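Local coordinates for protein endostatin (Mus musculus, PDB 1KOE) that inhibits angiogenesis as the C-terminal fragment of the collagen XVIII alpha1 chain and carries a heparin-binding function in a fold related to C-type lectins, at residues A[4-9]-A[166-171]; A[22-27]-A[39-44]; A[67-72]-A[91-96]; A[112-117]-A[141-146]; A[133-138]-A[158-163]. All blocks are in the same frame, centred on the assembly; numbering follows the deposited sequence.

In the fold
Contacts 1, 2 and 4 are core, contact 3 is partly buried and contact 5 lies at the surface. Contacts 1 and 2 share the five-stranded mixed sheet: strand 166-169 runs between 4-8 and 40-42, and the Cys-27–Cys-167 disulfide ties the helix of contact 2 to contact 1. Contact 3 hangs on the same region through His-5 with Asp-70 and Ala-8 with Phe-95. Contact 4 belongs to the three-stranded antiparallel sheet, and its Trp-114 packs against 158-163 of contact 5. Backbone ladders with apolar packing dominate contacts 1 and 4; a salt bridge appears in contacts 2 and 3, while contact 5 relies on carbonyls, a hydroxyl and the disulfide of Cys-159 to Cys-129.

Contact 1 of 5, residues A[4-9]-A[166-171]; sequences LHLVAL and LCIENS
Glu-169 reaches back to His-5 at one end of an antiparallel strand pair, 4-8 beside 166-169, which joins the two ends of the chain inside the mixed sheet of this C-type-lectin-like domain. CG of Glu-169 stands anti to that residue's backbone N (chi1 -162°) and the chain runs on extended, bringing the carboxylate alongside the imidazole. OE1 of Glu-169 takes two hydrogen bonds: the backbone N of His-5 approaches on the anti lone pair at 2.8 Å, and ND1 of the same residue comes from the syn side at 2.7 Å, with OE1 close to the plane of the imidazole. Held by this ND1 bond and by NE2 on Asp-70 OD1, the ring is fixed in rotation; it links two carboxylates and is probably drawn toward the protonated form.

Further along, Val-7 and Cys-167 form a hydrogen-bonded pair, with Val-7 N to Cys-167 O at 2.9 Å. Leu-166 lies on the same sheet face as Leu-6 and Ala-8. Its two methyls divide the work, CD1 meeting Leu-6 CD2 and CD2 pressing on Ala-8 CB at 3.6 Å. On the other face Cys-167 carries the disulfide to Cys-27 of helix 19-33, and its SG touches Leu-9 CD2 at 3.5 Å.

Contact 2 of 5, residues A[22-27]-A[39-44]; sequences GADFQC and TFRAFL
Asp-24, on helix 19-33, turns its carboxylate to the edge strand 40-42 and uses both oxygens there. OD1 receives the backbone N of Ala-42 at 2.9 Å, nearly in line with the C-O bond, and a water donates to both Asp-24 OD1 and Ala-42 O. OD2 takes the salt bridge from Arg-41: NH2 sits at 2.7 Å on the syn lone pair, while NE, at 3.2 Å from OD2, comes from above the carboxylate plane. The guanidinium thus meets one oxygen side-on with two nitrogens, its plane turned 76° from that of the carboxylate. A bend in the arginine chain at chi3 (54°) brings this edge round to the aspartate.

Beside the charged group the packing is apolar and close. Ala-23 CB touches Ala-42 CB at 3.7 Å and also reaches Leu-44 CD1, and Cys-27 SG lies 3.6 Å from Ala-42 CA. Farther out, Gln-49 holds Arg-41 NH1, and the disulfide from Cys-27 to Cys-167 fastens the helix to the neighbouring strand. With a backbone N-H, a water and an arginine all directed at it, the carboxylate of Asp-24 is probably held as the anion, pairing helix and strand electrostatically as well as by packing.

Contact 3 of 5, residues A[67-72]-A[91-96]; sequences NLKDEV and GARIFS
Lys-69 lies across one face of the Phe-95 ring. Its CD makes a CH-pi contact 3.8 Å from the centroid of that ring, and a bend at chi4 (51°) carries NZ over the same face, 3.7 Å from the Phe-95 centroid, in a cation-pi contact. At the ring's edge stands Asn-67, its amide turned 80° from the phenyl plane. ND2 of Asn-67 makes two nearly straight hydrogen bonds, both close to its own amide plane: one to Arg-93 O at 2.9 Å, entering from above the carbonyl plane, and one to Glu-71 OE1, also at 2.9 Å. Asn-67 OD1 accepts from Glu-71 N, so this amide braces the type I turn from Asn-67 to Asp-70 while reaching the other segment.

Glu-71 and Arg-93 meet in a side-on salt bridge with the two flat groups nearly coplanar. NH2 of Arg-93 lies 2.6 Å from Glu-71 OE2, and NE of Arg-93 is 3.1 Å from Glu-71 OE1, each on a syn lone pair. Phe-95 CZ stands over the centre of one face of the Arg-93 guanidinium, 3.3 Å above its plane. Leu-68 packs its CB on Phe-95 CB at 3.9 Å, and its CD2 reaches Ser-96 O.

The turn links strands 65-66 and 72-74; Phe-95 pairs through its backbone with Ala-8 of strand 4-8, and Asn-67 and Ala-92 both touch Leu-73 in strand 72-74.

Contact 4 of 5, residues A[112-117]-A[141-146]; sequences SVWHGS and GQASSL
Strands 112-114 and 141-145 run antiparallel, Val-113 and Ser-144 forming a hydrogen-bonded pair with N to O bonds both ways: Val-113 N to Ser-144 O is 2.8 Å. Just past the strand the chain curls round Gln-142 O, which accepts from two successive amides, His-115 N and Gly-116 N, each at 2.9 Å.

The same carbonyl oxygen lies over the centre of the His-115 imidazole, 3.6 Å above its plane. With CG of His-115 between its backbone N and carbonyl carbon (chi1 60°), the ring folds back across the 142-144 backbone, its CE1 3.5 Å from Gln-142 CG. Both ring nitrogens are engaged: ND1 accepts from Ser-117 N at 3.0 Å, and NE2 bonds to Glu-153 O. Trp-114 lies on the face shared with Ala-143, its CE3 3.9 Å from Ala-143 CB and its CZ3 edge at Gly-141 O; the indole NE1 bonds to Leu-13 O. Val-113 CG2 meets Leu-146 CD2 on the other face.

Because ND1 of His-115 accepts a backbone N-H and NE2 faces a carbonyl, the imidazole is most simply read as neutral with its proton on NE2, a polar group buried yet satisfied at both nitrogens.

Contact 5 of 5, residues A[133-138]-A[158-163]; sequences RTETTG and SCHNSY
Ser-158 begins the contact, giving its hydroxyl to Thr-137 O: OG donates at 2.8 Å, arriving well to the side of the C=O bond, with an angle of 109° at the oxygen. CB of the same serine follows to 3.5 Å from Thr-137 O. OG stands anti to the backbone N (chi1 167°), where it also accepts from His-160 N in an ST turn, so one hydroxyl joins the 133-138 loop to the type I turn from Ser-158 to Asn-161.

Cys-159 comes next and points its CB between two carbonyls, 3.4 Å from Thr-134 O and 3.6 Å from Thr-136 O. Its sulfur is tied to Cys-129 at helix 129-132, just ahead of the loop, so a covalent link backs up this packing. Cys-159 O in turn faces Glu-135 CA in a CA-H...O contact.

His-160 then lies alongside Thr-137, whose CG2 touches His-160 CB at 3.7 Å. The ring presents an edge carbon, CD2, to Glu-135 O at 3.1 Å, with that oxygen in the ring plane. The Glu-135 carboxylate stands 81° from the ring, while its OE1 bonds to Ser-14. Asn-161 finishes the turn: its backbone N and ND2 both bond to Ser-158 O.

Carbonyl oxygens of 133-138 thus meet carbon atoms of Cys-159 and the His-160 ring edge, and one hydroxyl bond crosses the contact. Between the two segments the directional hold is modest; the disulfide and the backbone bonding of Cys-159 with Ala-139 probably add much of the restraint.

Contact 1 of 5, residues A[4-9]-A[166-171]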
# COMPACT_ATOMS: atom_id res chain seq x y z
N LEU A 4 -5.23 -11.45 6.25
CA LEU A 4 -4.36 -11.00 5.16
C LEU A 4 -3.46 -9.94 5.77
O LEU A 4 -3.94 -8.98 6.39
CB LEU A 4 -5.17 -10.37 4.03
CG LEU A 4 -6.14 -11.27 3.26
CD1 LEU A 4 -6.85 -10.43 2.20
CD2 LEU A 4 -5.39 -12.44 2.64
N HIS A 5 -2.15 -10.10 5.60
CA HIS A 5 -1.20 -9.14 6.15
C HIS A 5 -0.92 -7.93 5.22
O HIS A 5 -0.74 -8.09 4.00
CB HIS A 5 0.13 -9.82 6.49
CG HIS A 5 0.01 -10.86 7.57
ND1 HIS A 5 -0.36 -12.16 7.31
CD2 HIS A 5 0.19 -10.77 8.91
CE1 HIS A 5 -0.41 -12.83 8.45
NE2 HIS A 5 -0.08 -12.02 9.43
N LEU A 6 -0.89 -6.73 5.80
CA LEU A 6 -0.58 -5.49 5.08
C LEU A 6 0.74 -5.04 5.73
O LEU A 6 0.78 -4.75 6.92
CB LEU A 6 -1.68 -4.46 5.28
CG LEU A 6 -1.55 -3.14 4.52
CD1 LEU A 6 -1.68 -3.36 3.03
CD2 LEU A 6 -2.66 -2.18 4.99
N VAL A 7 1.81 -4.99 4.95
CA VAL A 7 3.15 -4.72 5.46
C VAL A 7 3.89 -3.72 4.57
O VAL A 7 3.80 -3.79 3.35
CB VAL A 7 3.97 -6.05 5.50
CG1 VAL A 7 5.30 -5.84 6.19
CG2 VAL A 7 3.18 -7.15 6.22
N ALA A 8 4.62 -2.81 5.18
CA ALA A 8 5.35 -1.81 4.41
C ALA A 8 6.76 -2.27 3.96
O ALA A 8 7.44 -3.05 4.66
CB ALA A 8 5.48 -0.52 5.23
N LEU A 9 7.18 -1.77 2.80
CA LEU A 9 8.54 -2.03 2.34
C LEU A 9 9.51 -1.38 3.34
O LEU A 9 9.18 -0.38 3.99
CB LEU A 9 8.77 -1.48 0.93
CG LEU A 9 8.08 -2.25 -0.21
CD1 LEU A 9 8.44 -1.59 -1.52
CD2 LEU A 9 8.57 -3.72 -0.25
N LEU A 166 3.25 0.06 0.51
CA LEU A 166 2.74 -1.13 1.19
C LEU A 166 2.63 -2.35 0.27
O LEU A 166 2.54 -2.22 -0.96
CB LEU A 166 1.35 -0.84 1.78
CG LEU A 166 1.26 0.37 2.72
CD1 LEU A 166 -0.19 0.56 3.17
CD2 LEU A 166 2.18 0.18 3.91
N CYS A 167 2.64 -3.53 0.89
CA CYS A 167 2.50 -4.81 0.19
C CYS A 167 1.34 -5.53 0.88
O CYS A 167 1.25 -5.52 2.12
CB CYS A 167 3.75 -5.68 0.34
SG CYS A 167 5.29 -4.91 -0.21
N ILE A 168 0.47 -6.11 0.08
CA ILE A 168 -0.69 -6.83 0.60
C ILE A 168 -0.63 -8.31 0.21
O ILE A 168 -0.27 -8.65 -0.93
CB ILE A 168 -2.04 -6.17 0.10
CG1 ILE A 168 -3.27 -6.98 0.57
CG2 ILE A 168 -2.04 -5.99 -1.44
CD1 ILE A 168 -3.58 -6.86 2.05
N GLU A 169 -0.91 -9.17 1.18
CA GLU A 169 -0.98 -10.62 0.97
C GLU A 169 -2.23 -10.82 0.12
O GLU A 169 -3.32 -10.42 0.53
CB GLU A 169 -1.12 -11.29 2.33
CG GLU A 169 -0.79 -12.74 2.34
CD GLU A 169 -0.70 -13.29 3.76
OE1 GLU A 169 -1.02 -12.55 4.72
OE2 GLU A 169 -0.31 -14.46 3.93
N ASN A 170 -2.09 -11.41 -1.06
CA ASN A 170 -3.23 -11.50 -1.97
C ASN A 170 -4.27 -12.59 -1.78
O ASN A 170 -5.31 -12.58 -2.43
CB ASN A 170 -2.78 -11.38 -3.43
CG ASN A 170 -2.19 -12.66 -3.98
OD1 ASN A 170 -2.07 -12.82 -5.21
ND2 ASN A 170 -1.83 -13.60 -3.10
N SER A 171 -4.00 -13.48 -0.84
CA SER A 171 -4.93 -14.55 -0.52
C SER A 171 -4.45 -15.22 0.76
O SER A 171 -3.28 -15.12 1.10
CB SER A 171 -4.94 -15.59 -1.64
OG SER A 171 -3.62 -16.04 -1.90

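Contact 2 of 5, residues A[22-27]-A[39-44]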
# COMPACT_ATOMS: atom_id res chain seq x y z
N GLY A 22 8.70 -3.78 -10.71
CA GLY A 22 9.75 -3.43 -9.76
C GLY A 22 9.22 -3.45 -8.33
O GLY A 22 9.82 -4.06 -7.44
N ALA A 23 8.09 -2.79 -8.12
CA ALA A 23 7.46 -2.73 -6.80
C ALA A 23 7.05 -4.12 -6.33
O ALA A 23 7.31 -4.50 -5.19
CB ALA A 23 6.25 -1.80 -6.83
N ASP A 24 6.41 -4.88 -7.20
CA ASP A 24 5.99 -6.25 -6.86
C ASP A 24 7.20 -7.12 -6.51
O ASP A 24 7.14 -7.94 -5.60
CB ASP A 24 5.23 -6.91 -8.02
CG ASP A 24 3.74 -6.55 -8.07
OD1 ASP A 24 3.23 -5.93 -7.11
OD2 ASP A 24 3.06 -6.90 -9.06
N PHE A 25 8.32 -6.94 -7.22
CA PHE A 25 9.51 -7.73 -6.93
C PHE A 25 10.08 -7.37 -5.54
O PHE A 25 10.58 -8.23 -4.81
CB PHE A 25 10.57 -7.52 -8.02
CG PHE A 25 11.79 -8.36 -7.84
CD1 PHE A 25 11.68 -9.72 -7.58
CD2 PHE A 25 13.05 -7.80 -7.93
CE1 PHE A 25 12.83 -10.53 -7.42
CE2 PHE A 25 14.20 -8.59 -7.78
CZ PHE A 25 14.08 -9.95 -7.52
N GLN A 26 10.02 -6.08 -5.17
CA GLN A 26 10.49 -5.66 -3.85
C GLN A 26 9.65 -6.35 -2.76
O GLN A 26 10.20 -6.85 -1.78
CB GLN A 26 10.45 -4.14 -3.72
CG GLN A 26 11.58 -3.44 -4.45
CD GLN A 26 12.95 -3.93 -3.98
OE1 GLN A 26 13.27 -3.87 -2.79
NE2 GLN A 26 13.75 -4.46 -4.91
N CYS A 27 8.33 -6.36 -2.93
CA CYS A 27 7.44 -7.02 -1.98
C CYS A 27 7.81 -8.51 -1.85
O CYS A 27 7.84 -9.06 -0.74
CB CYS A 27 5.97 -6.89 -2.41
SG CYS A 27 5.28 -5.21 -2.23
N THR A 39 1.76 -14.75 -0.64
CA THR A 39 2.08 -14.04 -1.88
C THR A 39 1.76 -12.55 -1.68
O THR A 39 0.60 -12.17 -1.56
CB THR A 39 1.26 -14.59 -3.07
OG1 THR A 39 1.46 -16.01 -3.17
CG2 THR A 39 1.70 -13.92 -4.38
N PHE A 40 2.79 -11.73 -1.63
CA PHE A 40 2.64 -10.30 -1.42
C PHE A 40 2.80 -9.50 -2.69
O PHE A 40 3.78 -9.69 -3.42
CB PHE A 40 3.66 -9.80 -0.41
CG PHE A 40 3.38 -10.27 0.99
CD1 PHE A 40 3.76 -11.55 1.40
CD2 PHE A 40 2.75 -9.43 1.90
CE1 PHE A 40 3.50 -11.99 2.69
CE2 PHE A 40 2.50 -9.87 3.20
CZ PHE A 40 2.88 -11.15 3.59
N ARG A 41 1.85 -8.61 -2.94
CA ARG A 41 1.89 -7.75 -4.10
C ARG A 41 1.86 -6.28 -3.64
O ARG A 41 1.39 -5.99 -2.54
CB ARG A 41 0.71 -8.07 -5.03
CG ARG A 41 0.83 -9.47 -5.64
CD ARG A 41 0.16 -9.59 -6.98
NE ARG A 41 0.63 -8.56 -7.90
CZ ARG A 41 -0.15 -7.92 -8.77
NH1 ARG A 41 -1.45 -8.21 -8.83
NH2 ARG A 41 0.36 -6.96 -9.54
N ALA A 42 2.42 -5.38 -4.43
CA ALA A 42 2.44 -3.96 -4.07
C ALA A 42 1.02 -3.41 -4.04
O ALA A 42 0.20 -3.71 -4.91
CB ALA A 42 3.31 -3.18 -5.04
N PHE A 43 0.73 -2.61 -3.01
CA PHE A 43 -0.55 -1.95 -2.78
C PHE A 43 -0.58 -0.70 -3.69
O PHE A 43 -0.38 0.43 -3.24
CB PHE A 43 -0.60 -1.55 -1.28
CG PHE A 43 -1.92 -0.99 -0.80
CD1 PHE A 43 -3.00 -1.83 -0.48
CD2 PHE A 43 -2.08 0.39 -0.61
CE1 PHE A 43 -4.21 -1.30 0.04
CE2 PHE A 43 -3.27 0.91 -0.10
CZ PHE A 43 -4.34 0.06 0.23
N LEU A 44 -0.78 -0.90 -4.99
CA LEU A 44 -0.78 0.20 -5.94
C LEU A 44 -1.64 -0.14 -7.14
O LEU A 44 -1.77 -1.32 -7.48
CB LEU A 44 0.66 0.39 -6.51
CG LEU A 44 1.88 0.69 -5.63
CD1 LEU A 44 3.18 0.48 -6.39
CD2 LEU A 44 1.78 2.11 -5.11
O HOH W 1 0.57 -4.93 -7.43

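Contact 3 of 5, residues A[67-72]-A[91-96]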
# COMPACT_ATOMS: atom_id res chain seq x y z
N ASN A 67 -1.84 -6.15 10.51
CA ASN A 67 -0.46 -5.74 10.28
C ASN A 67 0.49 -6.94 10.51
O ASN A 67 0.03 -8.06 10.76
CB ASN A 67 -0.09 -4.49 11.10
CG ASN A 67 -0.11 -4.73 12.59
OD1 ASN A 67 0.00 -5.87 13.06
ND2 ASN A 67 -0.19 -3.65 13.35
N LEU A 68 1.79 -6.69 10.41
CA LEU A 68 2.81 -7.73 10.57
C LEU A 68 2.67 -8.50 11.89
O LEU A 68 2.96 -9.70 11.95
CB LEU A 68 4.19 -7.09 10.51
CG LEU A 68 5.40 -8.03 10.60
CD1 LEU A 68 5.51 -8.82 9.32
CD2 LEU A 68 6.67 -7.23 10.86
N LYS A 69 2.26 -7.79 12.94
CA LYS A 69 2.08 -8.36 14.28
C LYS A 69 0.67 -8.90 14.53
O LYS A 69 0.30 -9.17 15.68
CB LYS A 69 2.45 -7.33 15.34
CG LYS A 69 3.94 -6.94 15.31
CD LYS A 69 4.28 -5.88 16.35
CE LYS A 69 5.79 -5.79 16.58
NZ LYS A 69 6.57 -5.66 15.31
N ASP A 70 -0.09 -9.09 13.46
CA ASP A 70 -1.45 -9.60 13.52
C ASP A 70 -2.47 -8.72 14.22
O ASP A 70 -3.52 -9.20 14.65
CB ASP A 70 -1.51 -11.04 14.10
CG ASP A 70 -0.89 -12.07 13.17
OD1 ASP A 70 -0.64 -11.79 12.00
OD2 ASP A 70 -0.67 -13.21 13.62
N GLU A 71 -2.17 -7.43 14.34
CA GLU A 71 -3.12 -6.49 14.93
C GLU A 71 -4.12 -6.14 13.84
O GLU A 71 -3.73 -5.80 12.70
CB GLU A 71 -2.39 -5.25 15.43
CG GLU A 71 -1.35 -5.66 16.46
CD GLU A 71 -0.48 -4.53 16.96
OE1 GLU A 71 -0.26 -3.51 16.26
OE2 GLU A 71 0.03 -4.71 18.10
N VAL A 72 -5.40 -6.25 14.16
CA VAL A 72 -6.45 -6.01 13.18
C VAL A 72 -6.57 -4.57 12.78
O VAL A 72 -6.66 -3.68 13.64
CB VAL A 72 -7.81 -6.55 13.68
CG1 VAL A 72 -8.88 -6.40 12.59
CG2 VAL A 72 -7.66 -8.00 14.12
N GLY A 91 -4.94 4.76 16.36
CA GLY A 91 -3.89 3.99 16.98
C GLY A 91 -3.37 2.84 16.14
O GLY A 91 -2.41 2.19 16.56
N ALA A 92 -4.01 2.57 15.00
CA ALA A 92 -3.59 1.50 14.09
C ALA A 92 -2.12 1.73 13.76
O ALA A 92 -1.71 2.86 13.56
CB ALA A 92 -4.41 1.54 12.79
N ARG A 93 -1.33 0.66 13.74
CA ARG A 93 0.10 0.72 13.45
C ARG A 93 0.42 -0.08 12.19
O ARG A 93 -0.18 -1.13 11.94
CB ARG A 93 0.91 0.08 14.57
CG ARG A 93 0.86 0.79 15.87
CD ARG A 93 1.88 0.20 16.79
NE ARG A 93 1.57 -1.17 17.21
CZ ARG A 93 2.26 -1.81 18.16
NH1 ARG A 93 3.28 -1.19 18.75
NH2 ARG A 93 1.96 -3.06 18.50
N ILE A 94 1.37 0.41 11.41
CA ILE A 94 1.80 -0.31 10.23
C ILE A 94 3.30 -0.53 10.37
O ILE A 94 4.05 0.41 10.64
CB ILE A 94 1.46 0.42 8.92
CG1 ILE A 94 -0.07 0.51 8.78
CG2 ILE A 94 2.11 -0.32 7.72
CD1 ILE A 94 -0.55 1.16 7.52
N PHE A 95 3.69 -1.79 10.31
CA PHE A 95 5.10 -2.20 10.41
C PHE A 95 5.68 -2.59 9.05
O PHE A 95 4.97 -3.12 8.18
CB PHE A 95 5.24 -3.41 11.35
CG PHE A 95 4.84 -3.13 12.75
CD1 PHE A 95 5.76 -2.62 13.65
CD2 PHE A 95 3.54 -3.36 13.19
CE1 PHE A 95 5.39 -2.33 14.97
CE2 PHE A 95 3.17 -3.07 14.49
CZ PHE A 95 4.10 -2.56 15.38
N SER A 96 6.98 -2.34 8.89
CA SER A 96 7.71 -2.76 7.69
C SER A 96 8.04 -4.25 7.91
O SER A 96 7.84 -4.78 9.02
CB SER A 96 8.98 -1.95 7.57
OG SER A 96 9.80 -2.14 8.72
O HOH W 2 2.51 -4.24 8.99
O HOH W 3 -2.34 -1.80 15.07

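Contact 4 of 5, residues A[112-117]-A[141-146]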
# COMPACT_ATOMS: atom_id res chain seq x y z
N SER A 112 3.37 9.62 4.21
CA SER A 112 2.36 9.44 3.19
C SER A 112 2.63 8.10 2.49
O SER A 112 3.76 7.61 2.51
CB SER A 112 2.37 10.60 2.18
OG SER A 112 1.85 11.78 2.78
N VAL A 113 1.59 7.54 1.91
CA VAL A 113 1.66 6.25 1.23
C VAL A 113 1.21 6.39 -0.22
O VAL A 113 0.18 7.04 -0.49
CB VAL A 113 0.71 5.24 1.92
CG1 VAL A 113 0.73 3.90 1.19
CG2 VAL A 113 1.09 5.05 3.38
N TRP A 114 1.98 5.83 -1.14
CA TRP A 114 1.62 5.85 -2.57
C TRP A 114 0.50 4.85 -2.82
O TRP A 114 0.48 3.78 -2.23
CB TRP A 114 2.80 5.39 -3.45
CG TRP A 114 3.94 6.35 -3.62
CD1 TRP A 114 5.26 6.12 -3.33
CD2 TRP A 114 3.87 7.67 -4.17
NE1 TRP A 114 6.02 7.22 -3.68
CE2 TRP A 114 5.19 8.18 -4.20
CE3 TRP A 114 2.82 8.48 -4.64
CZ2 TRP A 114 5.49 9.47 -4.68
CZ3 TRP A 114 3.13 9.79 -5.12
CH2 TRP A 114 4.45 10.25 -5.13
N HIS A 115 -0.45 5.21 -3.68
CA HIS A 115 -1.49 4.24 -4.04
C HIS A 115 -1.98 4.34 -5.50
O HIS A 115 -2.43 3.35 -6.06
CB HIS A 115 -2.65 4.18 -3.04
CG HIS A 115 -3.38 5.48 -2.86
ND1 HIS A 115 -4.23 6.00 -3.82
CD2 HIS A 115 -3.42 6.35 -1.82
CE1 HIS A 115 -4.75 7.14 -3.38
NE2 HIS A 115 -4.27 7.37 -2.17
N GLY A 116 -1.93 5.54 -6.09
CA GLY A 116 -2.38 5.74 -7.47
C GLY A 116 -3.81 5.33 -7.76
O GLY A 116 -4.13 5.05 -8.92
N SER A 117 -4.70 5.42 -6.77
CA SER A 117 -6.10 4.98 -6.91
C SER A 117 -7.16 5.94 -6.39
O SER A 117 -6.87 6.77 -5.54
CB SER A 117 -6.31 3.67 -6.15
OG SER A 117 -5.26 2.76 -6.38
N GLY A 141 1.37 11.41 -8.45
CA GLY A 141 0.86 10.11 -8.08
C GLY A 141 -0.11 10.34 -6.94
O GLY A 141 0.10 11.23 -6.11
N GLN A 142 -1.19 9.57 -6.91
CA GLN A 142 -2.17 9.73 -5.83
C GLN A 142 -1.60 9.06 -4.57
O GLN A 142 -1.17 7.91 -4.59
CB GLN A 142 -3.52 9.13 -6.23
CG GLN A 142 -4.70 9.86 -5.62
CD GLN A 142 -5.02 11.17 -6.35
OE1 GLN A 142 -4.21 11.71 -7.10
NE2 GLN A 142 -6.23 11.66 -6.15
N ALA A 143 -1.61 9.81 -3.47
CA ALA A 143 -1.04 9.35 -2.22
C ALA A 143 -1.96 9.70 -1.07
O ALA A 143 -2.92 10.47 -1.24
CB ALA A 143 0.33 9.99 -2.00
N SER A 144 -1.69 9.12 0.09
CA SER A 144 -2.51 9.34 1.27
C SER A 144 -1.66 9.57 2.51
O SER A 144 -0.67 8.87 2.74
CB SER A 144 -3.39 8.12 1.49
OG SER A 144 -4.22 8.31 2.63
N SER A 145 -2.08 10.51 3.36
CA SER A 145 -1.36 10.78 4.58
C SER A 145 -1.80 9.81 5.65
O SER A 145 -2.95 9.78 6.04
CB SER A 145 -1.65 12.19 5.09
OG SER A 145 -0.85 12.46 6.23
N LEU A 146 -0.84 9.06 6.17
CA LEU A 146 -1.11 8.11 7.22
C LEU A 146 -1.41 8.86 8.54
O LEU A 146 -1.99 8.29 9.47
CB LEU A 146 0.09 7.19 7.38
CG LEU A 146 -0.19 5.71 7.58
CD1 LEU A 146 -1.29 5.23 6.64
CD2 LEU A 146 1.11 4.96 7.34
O HOH W 4 1.86 12.79 5.76

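Contact 5 of 5, residues A[133-138]-A[158-163]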
# COMPACT_ATOMS: atom_id res chain seq x y z
N ARG A 133 6.91 4.71 -13.05
CA ARG A 133 8.14 4.70 -13.80
C ARG A 133 8.92 6.01 -13.73
O ARG A 133 10.10 6.05 -14.11
CB ARG A 133 7.86 4.33 -15.27
CG ARG A 133 7.44 2.87 -15.45
CD ARG A 133 7.41 2.49 -16.93
NE ARG A 133 7.10 1.06 -17.05
CZ ARG A 133 6.09 0.56 -17.76
NH1 ARG A 133 5.29 1.37 -18.46
NH2 ARG A 133 5.81 -0.74 -17.68
N THR A 134 8.32 7.06 -13.18
CA THR A 134 9.03 8.32 -13.13
C THR A 134 9.05 8.96 -11.76
O THR A 134 8.11 8.79 -10.98
CB THR A 134 8.41 9.33 -14.13
OG1 THR A 134 9.27 10.49 -14.24
CG2 THR A 134 7.03 9.77 -13.65
N GLU A 135 10.13 9.67 -11.47
CA GLU A 135 10.25 10.40 -10.21
C GLU A 135 10.45 11.90 -10.51
O GLU A 135 10.91 12.67 -9.65
CB GLU A 135 11.38 9.84 -9.33
CG GLU A 135 12.81 9.91 -9.91
CD GLU A 135 13.85 9.73 -8.81
OE1 GLU A 135 13.96 8.61 -8.27
OE2 GLU A 135 14.52 10.72 -8.44
N THR A 136 10.07 12.33 -11.71
CA THR A 136 10.19 13.74 -12.11
C THR A 136 9.28 14.60 -11.22
O THR A 136 8.20 14.14 -10.80
CB THR A 136 9.83 13.93 -13.59
OG1 THR A 136 10.19 15.25 -14.01
CG2 THR A 136 8.35 13.73 -13.83
N THR A 137 9.68 15.85 -10.94
CA THR A 137 8.87 16.70 -10.07
C THR A 137 7.51 17.12 -10.60
O THR A 137 6.58 17.34 -9.82
CB THR A 137 9.60 17.98 -9.60
OG1 THR A 137 9.86 18.84 -10.72
CG2 THR A 137 10.91 17.64 -8.91
N GLY A 138 7.41 17.24 -11.92
CA GLY A 138 6.17 17.65 -12.54
C GLY A 138 5.09 16.59 -12.62
O GLY A 138 3.92 16.92 -12.75
N SER A 158 3.73 15.13 -5.96
CA SER A 158 4.81 15.06 -6.93
C SER A 158 5.50 13.71 -6.79
O SER A 158 5.83 13.27 -5.67
CB SER A 158 5.85 16.16 -6.66
OG SER A 158 7.05 15.95 -7.39
N CYS A 159 5.79 13.10 -7.93
CA CYS A 159 6.44 11.80 -7.99
C CYS A 159 7.85 11.79 -7.44
O CYS A 159 8.43 10.73 -7.21
CB CYS A 159 6.41 11.28 -9.42
SG CYS A 159 4.71 11.01 -9.98
N HIS A 160 8.42 12.98 -7.25
CA HIS A 160 9.76 13.07 -6.73
C HIS A 160 9.84 12.79 -5.20
O HIS A 160 10.92 12.63 -4.63
CB HIS A 160 10.37 14.42 -7.08
CG HIS A 160 11.84 14.47 -6.86
ND1 HIS A 160 12.40 15.04 -5.74
CD2 HIS A 160 12.87 14.00 -7.60
CE1 HIS A 160 13.72 14.91 -5.79
NE2 HIS A 160 14.02 14.28 -6.92
N ASN A 161 8.68 12.77 -4.53
CA ASN A 161 8.62 12.48 -3.10
C ASN A 161 8.94 10.99 -2.83
O ASN A 161 8.59 10.12 -3.63
CB ASN A 161 7.21 12.75 -2.57
CG ASN A 161 6.95 14.23 -2.35
OD1 ASN A 161 7.48 14.83 -1.43
ND2 ASN A 161 6.10 14.81 -3.17
N SER A 162 9.58 10.73 -1.69
CA SER A 162 9.91 9.37 -1.26
C SER A 162 8.92 9.04 -0.15
O SER A 162 9.02 9.57 0.96
CB SER A 162 11.35 9.28 -0.73
OG SER A 162 12.29 9.27 -1.80
N TYR A 163 7.93 8.21 -0.49
CA TYR A 163 6.84 7.83 0.40
C TYR A 163 6.86 6.32 0.73
O TYR A 163 7.62 5.54 0.15
CB TYR A 163 5.49 8.15 -0.29
CG TYR A 163 5.10 9.62 -0.36
CD1 TYR A 163 5.71 10.58 0.46
CD2 TYR A 163 4.08 10.03 -1.20
CE1 TYR A 163 5.30 11.92 0.45
CE2 TYR A 163 3.66 11.35 -1.23
CZ TYR A 163 4.28 12.29 -0.40
OH TYR A 163 3.86 13.60 -0.45